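Local coordinates for ethylbenzene dehydrogenase alpha-subunit (Aromatoleum aromaticum, PDB 2IVF), which is the molybdenum-bearing alpha-subunit of a molybdopterin oxidoreductase, holding two pterin guanine dinucleotide cofactors and an iron/sulfur cluster, at residues P191-H194 against A199-A202; G203-Y208 against E686-I691; T207-G212 against Y724-M729. All blocks are in the same frame, centred on the assembly; numbering follows the deposited sequence.

Overall arrangement
All three contacts use helix 197-210, followed from its start near the cofactor to its C-terminal end. Contact 1 is buried beside the molybdenum site and joins the helix to the loop before it; two loop carbonyls meet the edge of an indole there, and two histidines face bound groups. In contact 2, also buried, the helix runs beside helix 687-704 through apolar contacts, while Glu-687 reaches MD1. Contact 3, still largely buried, lies farthest from the chain centre and has an exposed lysine at its margin. Contacts 2 and 3 share Thr-207 and Tyr-208 and are tied together by Arg-205, which donates to the carbonyls of Lys-726 and Phe-727.

Contact 1 (P191-H194 against A199-A202); sequences PHVH and AWGA. With MD1 (phosphoric acid 4-(2-amino-4-oxo-3,4,5,6,-tetrahydro-pteridin-6-yl)-2-hydroxy-3,4-dimercapto-but-3-en-yl ester guanylate ester), chain N; ACT (acetate ion), chain E.
Trp-200 lies between its own helix and the preceding loop, presenting the pyrrole edge of its indole to two loop carbonyls. NE1 donates a weak, bent hydrogen bond to Pro-191 O at 3.1 Å (127°), and CD1 lies 3.3 Å from His-192 O; both oxygens are in the ring plane. CG stands anti to the backbone N (chi1 -169°), carrying the indole to the loop. An indole suits this place, offering both an N-H and apolar surface.

Against this close in-plane approach, the apolar contacts are ordinary: Val-193 CG2 comes obliquely to 3.9 Å from Trp-200 CD1, and Pro-191 CG is 4.0 Å from NE1. Val-193 is also partly exposed, unlike Pro-191 and Trp-200.

The histidines turn away from the helix. His-192 ND1 accepts from Val-193 N at 2.9 Å, which helps to fix the ring's rotation; NE2 donates at 2.7 Å to an acetate O, probably from the crystallisation liquor, and the side chain lies about 4 Å from the molybdenum atom. His-194 NE2 bonds in plane to phosphate oxygen O1B of MD1 at 2.8 Å.

The loop follows edge strand 186-188 and leads into helix 197-210; Met-488 of helix 486-493 touches both Val-193 and Trp-200.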
loop_
_atom_site.group_PDB
_atom_site.type_symbol
_atom_site.label_atom_id
_atom_site.label_comp_id
_atom_site.label_asym_id
_atom_site.label_seq_id
_atom_site.Cartn_x
_atom_site.Cartn_y
_atom_site.Cartn_z
ATOM N N PRO A 191 18.318 -7.186 -10.417
ATOM C CA PRO A 191 17.196 -7.868 -9.763
ATOM C C PRO A 191 17.003 -7.352 -8.358
ATOM O O PRO A 191 17.999 -7.121 -7.639
ATOM C CB PRO A 191 17.661 -9.342 -9.702
ATOM C CG PRO A 191 19.116 -9.250 -9.699
ATOM C CD PRO A 191 19.466 -8.076 -10.568
ATOM N N HIS A 192 15.733 -7.180 -7.958
ATOM C CA HIS A 192 15.417 -6.846 -6.588
ATOM C C HIS A 192 15.226 -8.126 -5.783
ATOM O O HIS A 192 15.554 -9.208 -6.268
ATOM C CB HIS A 192 14.203 -5.905 -6.514
ATOM C CG HIS A 192 14.327 -4.863 -5.453
ATOM N ND1 HIS A 192 14.770 -5.159 -4.178
ATOM C CD2 HIS A 192 14.023 -3.535 -5.449
ATOM C CE1 HIS A 192 14.796 -4.048 -3.458
ATOM N NE2 HIS A 192 14.331 -3.054 -4.196
ATOM N N VAL A 193 14.764 -8.022 -4.546
ATOM C CA VAL A 193 14.718 -9.144 -3.644
ATOM C C VAL A 193 13.275 -9.637 -3.501
ATOM O O VAL A 193 12.993 -10.496 -2.668
ATOM C CB VAL A 193 15.381 -8.786 -2.283
ATOM C CG1 VAL A 193 15.574 -10.033 -1.384
ATOM C CG2 VAL A 193 16.719 -8.097 -2.551
ATOM N N HIS A 194 12.371 -9.132 -4.333
ATOM C CA HIS A 194 10.953 -9.399 -4.104
ATOM C C HIS A 194 10.643 -10.880 -4.156
ATOM O O HIS A 194 9.690 -11.326 -3.537
ATOM C CB HIS A 194 10.073 -8.751 -5.145
ATOM C CG HIS A 194 10.418 -7.337 -5.433
ATOM N ND1 HIS A 194 10.410 -6.359 -4.462
ATOM C CD2 HIS A 194 10.776 -6.732 -6.585
ATOM C CE1 HIS A 194 10.762 -5.208 -5.010
ATOM N NE2 HIS A 194 10.971 -5.402 -6.304
ATOM N N ALA A 199 16.020 -16.330 -3.975
ATOM C CA ALA A 199 15.959 -16.007 -5.412
ATOM C C ALA A 199 17.002 -14.957 -5.807
ATOM O O ALA A 199 17.618 -15.062 -6.839
ATOM C CB ALA A 199 14.563 -15.504 -5.742
ATOM N N TRP A 200 17.207 -13.943 -4.967
ATOM C CA TRP A 200 18.251 -12.926 -5.225
ATOM C C TRP A 200 19.641 -13.592 -5.210
ATOM O O TRP A 200 20.461 -13.447 -6.160
ATOM C CB TRP A 200 18.174 -11.746 -4.220
ATOM C CG TRP A 200 19.060 -10.648 -4.699
ATOM C CD1 TRP A 200 18.719 -9.607 -5.508
ATOM C CD2 TRP A 200 20.478 -10.575 -4.535
ATOM N NE1 TRP A 200 19.822 -8.843 -5.788
ATOM C CE2 TRP A 200 20.913 -9.416 -5.203
ATOM C CE3 TRP A 200 21.398 -11.316 -3.800
ATOM C CZ2 TRP A 200 22.242 -9.009 -5.214
ATOM C CZ3 TRP A 200 22.774 -10.929 -3.861
ATOM C CH2 TRP A 200 23.147 -9.778 -4.552
ATOM N N GLY A 201 19.906 -14.320 -4.130
ATOM C CA GLY A 201 21.075 -15.187 -4.063
ATOM C C GLY A 201 21.272 -16.044 -5.286
ATOM O O GLY A 201 22.349 -16.073 -5.857
ATOM N N ALA A 202 20.228 -16.744 -5.713
ATOM C CA ALA A 202 20.323 -17.586 -6.924
ATOM C C ALA A 202 20.786 -16.795 -8.160
ATOM O O ALA A 202 21.739 -17.178 -8.838
ATOM C CB ALA A 202 18.976 -18.218 -7.183
HETATM P PB MD1 N . 10.834 -3.458 -9.642
HETATM O O3B MD1 N . 9.324 -3.735 -9.260
HETATM O O1B MD1 N . 11.672 -4.254 -8.708
HETATM O O2B MD1 N . 11.063 -3.443 -11.104
HETATM O O3A MD1 N . 10.980 -1.940 -9.207
HETATM C C10 MD1 N . 11.394 -1.540 -7.882
HETATM C C11 MD1 N . 11.214 -0.031 -7.882
HETATM O O11 MD1 N . 9.767 0.146 -7.707
HETATM C C12 MD1 N . 11.916 0.579 -6.698
HETATM S S12 MD1 N . 12.417 -0.362 -5.361
HETATM C C13 MD1 N . 12.119 1.934 -6.612
HETATM S S13 MD1 N . 12.853 2.654 -5.275
HETATM C C14 MD1 N . 11.737 2.868 -7.696
HETATM N N15 MD1 N . 10.791 3.893 -7.412
HETATM C C16 MD1 N . 10.302 4.706 -8.401
HETATM C C15 MD1 N . 9.482 5.751 -8.016
HETATM O O14 MD1 N . 9.203 5.958 -6.805
HETATM N N17 MD1 N . 8.960 6.472 -9.041
HETATM C C17 MD1 N . 9.296 6.216 -10.371
HETATM N N16 MD1 N . 8.747 7.004 -11.285
HETATM N N18 MD1 N . 10.135 5.221 -10.702
HETATM C C20 MD1 N . 10.637 4.480 -9.738
HETATM N N8 MD1 N . 11.526 3.505 -10.061
HETATM C C7 MD1 N . 12.097 2.569 -9.131
HETATM P PA MD1 N . 8.121 -4.497 -10.011
HETATM O O1A MD1 N . 7.188 -4.908 -8.919
HETATM O O2A MD1 N . 7.588 -3.588 -11.050
HETATM O "O5'" MD1 N . 8.753 -5.765 -10.708
HETATM C "C5'" MD1 N . 9.165 -6.820 -9.845
HETATM C "C4'" MD1 N . 8.612 -8.097 -10.328
HETATM O "O4'" MD1 N . 8.953 -9.019 -9.299
HETATM C "C1'" MD1 N . 7.918 -10.001 -9.348
HETATM N N9 MD1 N . 7.810 -10.830 -8.139
HETATM C C4 MD1 N . 8.229 -12.086 -8.082
HETATM N N3 MD1 N . 8.831 -12.838 -9.033
HETATM C C2 MD1 N . 9.191 -14.094 -8.764
HETATM N N2 MD1 N . 9.810 -14.853 -9.707
HETATM N N1 MD1 N . 8.855 -14.616 -7.531
HETATM C C6 MD1 N . 8.243 -13.910 -6.523
HETATM O O6 MD1 N . 8.054 -14.452 -5.435
HETATM C C5 MD1 N . 7.918 -12.573 -6.802
HETATM N N7 MD1 N . 7.317 -11.596 -6.133
HETATM C C8 MD1 N . 7.268 -10.542 -6.952
HETATM C "C2'" MD1 N . 6.633 -9.199 -9.529
HETATM O "O2'" MD1 N . 5.554 -9.958 -10.128
HETATM C "C3'" MD1 N . 7.083 -7.996 -10.370
HETATM O "O3'" MD1 N . 6.622 -8.088 -11.744
HETATM C C ACT E . 14.679 -0.728 -1.837
HETATM O O ACT E . 14.154 -0.702 -2.940
HETATM O OXT ACT E . 14.167 0.110 -1.039
HETATM C CH3 ACT E . 15.811 -1.647 -1.537
#

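Contact 2 (G203-Y208 against E686-I691). With MD1 (phosphoric acid 4-(2-amino-4-oxo-3,4,5,6,-tetrahydro-pteridin-6-yl)-2-hydroxy-3,4-dimercapto-but-3-en-yl ester guanylate ester), chain N.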
loop_
_atom_site.group_PDB
_atom_site.type_symbol
_atom_site.label_atom_id
_atom_site.label_comp_id
_atom_site.label_asym_id
_atom_site.label_seq_id
_atom_site.Cartn_x
_atom_site.Cartn_y
_atom_site.Cartn_z
ATOM N N GLY A 203 20.123 -15.671 -8.427
ATOM C CA GLY A 203 20.386 -14.875 -9.634
ATOM C C GLY A 203 21.792 -14.311 -9.601
ATOM O O GLY A 203 22.524 -14.346 -10.590
ATOM N N PHE A 204 22.183 -13.816 -8.436
ATOM C CA PHE A 204 23.537 -13.292 -8.263
ATOM C C PHE A 204 24.601 -14.379 -8.389
ATOM O O PHE A 204 25.636 -14.202 -9.055
ATOM C CB PHE A 204 23.627 -12.593 -6.916
ATOM C CG PHE A 204 25.012 -12.173 -6.540
ATOM C CD1 PHE A 204 25.793 -11.413 -7.406
ATOM C CD2 PHE A 204 25.533 -12.524 -5.307
ATOM C CE1 PHE A 204 27.072 -11.021 -7.062
ATOM C CE2 PHE A 204 26.841 -12.137 -4.954
ATOM C CZ PHE A 204 27.608 -11.401 -5.849
ATOM N N ARG A 205 24.327 -15.526 -7.769
ATOM C CA ARG A 205 25.241 -16.641 -7.794
ATOM C C ARG A 205 25.423 -17.101 -9.246
ATOM O O ARG A 205 26.524 -17.402 -9.708
ATOM C CB ARG A 205 24.679 -17.751 -6.910
ATOM C CG ARG A 205 25.586 -18.945 -6.722
ATOM C CD ARG A 205 24.961 -19.904 -5.699
ATOM N NE ARG A 205 25.869 -21.004 -5.491
ATOM C CZ ARG A 205 26.940 -20.958 -4.710
ATOM N NH1 ARG A 205 27.236 -19.869 -4.040
ATOM N NH2 ARG A 205 27.714 -22.000 -4.621
ATOM N N MET A 206 24.309 -17.204 -9.961
ATOM C CA MET A 206 24.345 -17.574 -11.376
ATOM C C MET A 206 25.205 -16.622 -12.196
ATOM O O MET A 206 26.084 -17.042 -12.930
ATOM C CB MET A 206 22.915 -17.601 -11.910
ATOM C CG MET A 206 22.769 -17.954 -13.383
ATOM S SD MET A 206 21.210 -17.289 -14.004
ATOM C CE MET A 206 20.988 -15.826 -13.015
ATOM N N THR A 207 24.956 -15.331 -12.049
ATOM C CA THR A 207 25.663 -14.339 -12.831
ATOM C C THR A 207 27.132 -14.354 -12.472
ATOM O O THR A 207 28.005 -14.409 -13.330
ATOM C CB THR A 207 25.030 -12.944 -12.637
ATOM O OG1 THR A 207 23.605 -13.054 -12.842
ATOM C CG2 THR A 207 25.670 -11.939 -13.633
ATOM N N TYR A 208 27.412 -14.400 -11.180
ATOM C CA TYR A 208 28.799 -14.533 -10.712
ATOM C C TYR A 208 29.516 -15.789 -11.246
ATOM O O TYR A 208 30.686 -15.755 -11.710
ATOM C CB TYR A 208 28.760 -14.528 -9.194
ATOM C CG TYR A 208 30.058 -14.782 -8.528
ATOM C CD1 TYR A 208 31.219 -14.109 -8.916
ATOM C CD2 TYR A 208 30.139 -15.680 -7.461
ATOM C CE1 TYR A 208 32.412 -14.338 -8.261
ATOM C CE2 TYR A 208 31.328 -15.918 -6.819
ATOM C CZ TYR A 208 32.460 -15.242 -7.216
ATOM O OH TYR A 208 33.646 -15.483 -6.568
ATOM N N GLU A 686 10.515 -22.928 -7.502
ATOM C CA GLU A 686 11.307 -21.976 -6.738
ATOM C C GLU A 686 12.383 -21.458 -7.657
ATOM O O GLU A 686 12.881 -22.184 -8.513
ATOM C CB GLU A 686 11.954 -22.623 -5.512
ATOM C CG GLU A 686 10.943 -23.289 -4.605
ATOM C CD GLU A 686 11.488 -24.125 -3.495
ATOM O OE1 GLU A 686 12.589 -24.760 -3.625
ATOM O OE2 GLU A 686 10.714 -24.210 -2.487
ATOM N N GLU A 687 12.790 -20.220 -7.452
ATOM C CA GLU A 687 13.724 -19.581 -8.388
ATOM C C GLU A 687 15.094 -20.243 -8.356
ATOM O O GLU A 687 15.745 -20.422 -9.410
ATOM C CB GLU A 687 13.864 -18.082 -8.065
ATOM C CG GLU A 687 12.617 -17.200 -8.368
ATOM C CD GLU A 687 11.557 -17.309 -7.328
ATOM O OE1 GLU A 687 11.832 -17.895 -6.265
ATOM O OE2 GLU A 687 10.445 -16.790 -7.539
ATOM N N TRP A 688 15.550 -20.634 -7.174
ATOM C CA TRP A 688 16.830 -21.368 -7.056
ATOM C C TRP A 688 16.830 -22.622 -7.929
ATOM O O TRP A 688 17.795 -22.890 -8.659
ATOM C CB TRP A 688 17.108 -21.745 -5.588
ATOM C CG TRP A 688 18.415 -22.389 -5.392
ATOM C CD1 TRP A 688 18.722 -23.723 -5.550
ATOM C CD2 TRP A 688 19.613 -21.751 -4.963
ATOM N NE1 TRP A 688 20.055 -23.920 -5.301
ATOM C CE2 TRP A 688 20.613 -22.732 -4.904
ATOM C CE3 TRP A 688 19.938 -20.438 -4.613
ATOM C CZ2 TRP A 688 21.936 -22.433 -4.566
ATOM C CZ3 TRP A 688 21.243 -20.160 -4.229
ATOM C CH2 TRP A 688 22.219 -21.147 -4.218
ATOM N N ASP A 689 15.741 -23.388 -7.841
ATOM C CA ASP A 689 15.559 -24.618 -8.614
ATOM C C ASP A 689 15.494 -24.327 -10.126
ATOM O O ASP A 689 16.202 -24.960 -10.919
ATOM C CB ASP A 689 14.280 -25.314 -8.159
ATOM C CG ASP A 689 13.966 -26.515 -8.994
ATOM O OD1 ASP A 689 14.887 -27.325 -9.231
ATOM O OD2 ASP A 689 12.799 -26.627 -9.397
ATOM N N ALA A 690 14.703 -23.315 -10.496
ATOM C CA ALA A 690 14.620 -22.811 -11.890
ATOM C C ALA A 690 15.976 -22.461 -12.453
ATOM O O ALA A 690 16.323 -22.917 -13.560
ATOM C CB ALA A 690 13.698 -21.578 -11.962
ATOM N N ILE A 691 16.754 -21.702 -11.679
ATOM C CA ILE A 691 18.096 -21.295 -12.088
ATOM C C ILE A 691 19.042 -22.458 -12.093
ATOM O O ILE A 691 19.903 -22.607 -12.994
ATOM C CB ILE A 691 18.631 -20.158 -11.200
ATOM C CG1 ILE A 691 17.852 -18.879 -11.523
ATOM C CG2 ILE A 691 20.173 -19.960 -11.422
ATOM C CD1 ILE A 691 17.840 -17.802 -10.447
HETATM P PB MD1 N . 10.834 -3.458 -9.642
HETATM O O3B MD1 N . 9.324 -3.735 -9.260
HETATM O O1B MD1 N . 11.672 -4.254 -8.708
HETATM O O2B MD1 N . 11.063 -3.443 -11.104
HETATM O O3A MD1 N . 10.980 -1.940 -9.207
HETATM C C10 MD1 N . 11.394 -1.540 -7.882
HETATM C C11 MD1 N . 11.214 -0.031 -7.882
HETATM O O11 MD1 N . 9.767 0.146 -7.707
HETATM C C12 MD1 N . 11.916 0.579 -6.698
HETATM S S12 MD1 N . 12.417 -0.362 -5.361
HETATM C C13 MD1 N . 12.119 1.934 -6.612
HETATM S S13 MD1 N . 12.853 2.654 -5.275
HETATM C C14 MD1 N . 11.737 2.868 -7.696
HETATM N N15 MD1 N . 10.791 3.893 -7.412
HETATM C C16 MD1 N . 10.302 4.706 -8.401
HETATM C C15 MD1 N . 9.482 5.751 -8.016
HETATM O O14 MD1 N . 9.203 5.958 -6.805
HETATM N N17 MD1 N . 8.960 6.472 -9.041
HETATM C C17 MD1 N . 9.296 6.216 -10.371
HETATM N N16 MD1 N . 8.747 7.004 -11.285
HETATM N N18 MD1 N . 10.135 5.221 -10.702
HETATM C C20 MD1 N . 10.637 4.480 -9.738
HETATM N N8 MD1 N . 11.526 3.505 -10.061
HETATM C C7 MD1 N . 12.097 2.569 -9.131
HETATM P PA MD1 N . 8.121 -4.497 -10.011
HETATM O O1A MD1 N . 7.188 -4.908 -8.919
HETATM O O2A MD1 N . 7.588 -3.588 -11.050
HETATM O "O5'" MD1 N . 8.753 -5.765 -10.708
HETATM C "C5'" MD1 N . 9.165 -6.820 -9.845
HETATM C "C4'" MD1 N . 8.612 -8.097 -10.328
HETATM O "O4'" MD1 N . 8.953 -9.019 -9.299
HETATM C "C1'" MD1 N . 7.918 -10.001 -9.348
HETATM N N9 MD1 N . 7.810 -10.830 -8.139
HETATM C C4 MD1 N . 8.229 -12.086 -8.082
HETATM N N3 MD1 N . 8.831 -12.838 -9.033
HETATM C C2 MD1 N . 9.191 -14.094 -8.764
HETATM N N2 MD1 N . 9.810 -14.853 -9.707
HETATM N N1 MD1 N . 8.855 -14.616 -7.531
HETATM C C6 MD1 N . 8.243 -13.910 -6.523
HETATM O O6 MD1 N . 8.054 -14.452 -5.435
HETATM C C5 MD1 N . 7.918 -12.573 -6.802
HETATM N N7 MD1 N . 7.317 -11.596 -6.133
HETATM C C8 MD1 N . 7.268 -10.542 -6.952
HETATM C "C2'" MD1 N . 6.633 -9.199 -9.529
HETATM O "O2'" MD1 N . 5.554 -9.958 -10.128
HETATM C "C3'" MD1 N . 7.083 -7.996 -10.370
HETATM O "O3'" MD1 N . 6.622 -8.088 -11.744
#
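Two nearly parallel helices, 197-210 and 687-704, pack side by side here in the buried interior of the molybdopterin oxidoreductase fold; the axes of the short segments approach to 10.4 Å and are inclined by 22°. No hydrogen bond crosses between segments 203-208 and 686-691; Ile-691 and Trp-688 meet Gly-203, Arg-205 and Met-206. Ile-691 divides its two branches: CD1 lies 3.7 Å from Gly-203 N, where glycine presents bare backbone, and CG2 lies 3.6 Å from Met-206 CB. The flexible thioether chain of Met-206 crosses the isoleucine at about a right angle, its SD also near CG2.

On another side, Trp-688 CH2 meets Arg-205 CD at 3.4 Å, in an oblique approach with the guanidinium and ring planes 23° apart. The arginine chain is extended from CG to NE, and beyond the indole its guanidinium goes on to the carbonyls of Phe-727, Lys-726 and Met-494. Trp-688 NE1 donates to Leu-733 O.

Glu-687, at the start of its helix, turns away to MD1. OE2 alone takes both guanine donors, N1 at 2.7 Å and N2 at 3.0 Å, while OE1 is bonded elsewhere; Lys-658, paired with OE2, would probably favour the ionised carboxylate.

Contact 3 (T207-G212 against Y724-M729)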
loop_
_atom_site.group_PDB
_atom_site.type_symbol
_atom_site.label_atom_id
_atom_site.label_comp_id
_atom_site.label_asym_id
_atom_site.label_seq_id
_atom_site.Cartn_x
_atom_site.Cartn_y
_atom_site.Cartn_z
ATOM N N THR A 207 24.956 -15.331 -12.049
ATOM C CA THR A 207 25.663 -14.339 -12.831
ATOM C C THR A 207 27.132 -14.354 -12.472
ATOM O O THR A 207 28.005 -14.409 -13.330
ATOM C CB THR A 207 25.030 -12.944 -12.637
ATOM O OG1 THR A 207 23.605 -13.054 -12.842
ATOM C CG2 THR A 207 25.670 -11.939 -13.633
ATOM N N TYR A 208 27.412 -14.400 -11.180
ATOM C CA TYR A 208 28.799 -14.533 -10.712
ATOM C C TYR A 208 29.516 -15.789 -11.246
ATOM O O TYR A 208 30.686 -15.755 -11.710
ATOM C CB TYR A 208 28.760 -14.528 -9.194
ATOM C CG TYR A 208 30.058 -14.782 -8.528
ATOM C CD1 TYR A 208 31.219 -14.109 -8.916
ATOM C CD2 TYR A 208 30.139 -15.680 -7.461
ATOM C CE1 TYR A 208 32.412 -14.338 -8.261
ATOM C CE2 TYR A 208 31.328 -15.918 -6.819
ATOM C CZ TYR A 208 32.460 -15.242 -7.216
ATOM O OH TYR A 208 33.646 -15.483 -6.568
ATOM N N LEU A 209 28.842 -16.928 -11.187
ATOM C CA LEU A 209 29.464 -18.121 -11.731
ATOM C C LEU A 209 29.746 -17.972 -13.234
ATOM O O LEU A 209 30.738 -18.495 -13.728
ATOM C CB LEU A 209 28.608 -19.341 -11.457
ATOM C CG LEU A 209 28.614 -19.842 -10.009
ATOM C CD1 LEU A 209 27.687 -21.044 -9.874
ATOM C CD2 LEU A 209 30.008 -20.242 -9.616
ATOM N N MET A 210 28.873 -17.259 -13.946
ATOM C CA MET A 210 29.001 -17.116 -15.408
ATOM C C MET A 210 29.828 -15.901 -15.801
ATOM O O MET A 210 30.169 -15.708 -17.002
ATOM C CB MET A 210 27.617 -17.011 -16.045
ATOM C CG MET A 210 26.821 -18.264 -15.899
ATOM S SD MET A 210 25.377 -18.289 -16.986
ATOM C CE MET A 210 24.446 -16.939 -16.467
ATOM N N ASP A 211 30.183 -15.112 -14.786
ATOM C CA ASP A 211 30.781 -13.783 -14.949
ATOM C C ASP A 211 29.932 -12.901 -15.871
ATOM O O ASP A 211 30.446 -12.226 -16.763
ATOM C CB ASP A 211 32.227 -13.889 -15.449
ATOM C CG ASP A 211 32.933 -12.546 -15.439
ATOM O OD1 ASP A 211 32.674 -11.774 -14.503
ATOM O OD2 ASP A 211 33.675 -12.245 -16.393
ATOM N N GLY A 212 28.621 -12.969 -15.676
ATOM C CA GLY A 212 27.690 -12.093 -16.392
ATOM C C GLY A 212 27.704 -10.717 -15.773
ATOM O O GLY A 212 28.449 -10.466 -14.824
ATOM N N TYR A 724 26.655 -26.040 -12.970
ATOM C CA TYR A 724 25.579 -26.590 -12.169
ATOM C C TYR A 724 26.088 -27.113 -10.858
ATOM O O TYR A 724 25.467 -26.847 -9.808
ATOM C CB TYR A 724 24.828 -27.681 -12.926
ATOM C CG TYR A 724 23.780 -28.393 -12.097
ATOM C CD1 TYR A 724 22.526 -27.828 -11.863
ATOM C CD2 TYR A 724 24.026 -29.653 -11.591
ATOM C CE1 TYR A 724 21.573 -28.503 -11.139
ATOM C CE2 TYR A 724 23.066 -30.319 -10.845
ATOM C CZ TYR A 724 21.855 -29.735 -10.629
ATOM O OH TYR A 724 20.943 -30.435 -9.888
ATOM N N LYS A 725 27.204 -27.840 -10.892
ATOM C CA LYS A 725 27.783 -28.355 -9.644
ATOM C C LYS A 725 28.193 -27.198 -8.723
ATOM O O LYS A 725 27.932 -27.243 -7.522
ATOM C CB LYS A 725 28.911 -29.393 -9.878
ATOM C CG LYS A 725 30.361 -28.895 -9.968
ATOM C CD LYS A 725 31.315 -30.092 -10.214
ATOM C CE LYS A 725 32.753 -29.651 -10.737
ATOM N NZ LYS A 725 33.754 -30.783 -11.034
ATOM N N LYS A 726 28.771 -26.137 -9.292
ATOM C CA LYS A 726 29.182 -24.997 -8.502
ATOM C C LYS A 726 27.982 -24.300 -7.908
ATOM O O LYS A 726 27.961 -24.045 -6.719
ATOM C CB LYS A 726 30.044 -24.049 -9.330
ATOM C CG LYS A 726 31.462 -24.580 -9.447
ATOM C CD LYS A 726 32.216 -23.990 -10.575
ATOM C CE LYS A 726 32.590 -22.554 -10.349
ATOM N NZ LYS A 726 33.351 -22.339 -9.095
ATOM N N PHE A 727 26.970 -24.031 -8.723
ATOM C CA PHE A 727 25.771 -23.371 -8.259
ATOM C C PHE A 727 25.148 -24.107 -7.088
ATOM O O PHE A 727 24.738 -23.489 -6.128
ATOM C CB PHE A 727 24.750 -23.246 -9.382
ATOM C CG PHE A 727 23.576 -22.474 -9.007
ATOM C CD1 PHE A 727 23.615 -21.083 -9.033
ATOM C CD2 PHE A 727 22.428 -23.104 -8.568
ATOM C CE1 PHE A 727 22.530 -20.347 -8.635
ATOM C CE2 PHE A 727 21.327 -22.371 -8.181
ATOM C CZ PHE A 727 21.388 -20.980 -8.201
ATOM N N THR A 728 25.011 -25.413 -7.196
ATOM C CA THR A 728 24.312 -26.180 -6.177
ATOM C C THR A 728 25.240 -26.661 -5.041
ATOM O O THR A 728 24.798 -27.460 -4.160
ATOM C CB THR A 728 23.617 -27.427 -6.819
ATOM O OG1 THR A 728 24.606 -28.305 -7.346
ATOM C CG2 THR A 728 22.607 -27.066 -7.915
ATOM N N MET A 729 26.519 -26.240 -5.070
ATOM C CA MET A 729 27.530 -26.787 -4.162
ATOM C C MET A 729 27.482 -28.311 -4.210
ATOM O O MET A 729 27.275 -28.989 -3.188
ATOM C CB MET A 729 27.329 -26.307 -2.733
ATOM C CG MET A 729 27.538 -24.824 -2.535
ATOM S SD MET A 729 27.250 -24.368 -0.820
ATOM C CE MET A 729 27.041 -22.602 -0.901
#
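Leu-209 points its forked end at the helix 723-727, and its two methyls meet different residues there. CD1 presses on the backbone, 3.3 Å from Phe-727 N, and lies 3.7 Å from Phe-727 CB, at the edge of the ring and near its plane. CD2 turns to Lys-726. Having CG anti to the carbonyl carbon (chi1 -74°) and the chain straight beyond it (chi2 179°) sends this fork across the gap. Leucine suits the position because its branch can cover two neighbouring residues at once.

Lys-726 crosses the leucine obliquely. Its CB lies 3.8 Å from Leu-209 CD2 directly from the helix, and bends at chi3 and chi4 fold CE back to 3.5 Å from CD2, while the residue as a whole remains exposed. Phe-727 is held differently: its CG stands anti to the backbone N, and the buried ring is directed to helix 687-704, where it meets Trp-688 and touches Ile-691 and Leu-695.

Both helices finish here in Schellman motifs. In the first, Gly-212 N bonds to Thr-207 O at 2.8 Å and Asp-211, with positive phi, bonds from its N to Tyr-208 O; Met-729, with positive phi, takes the same role after helix 723-727.

With no hydrogen bond between the two segments, cohesion across them is apolar. The carbonyls ending helix 723-727 carry partial negative charge and would be expected to suit a cation such as Arg-205, one turn before Leu-209.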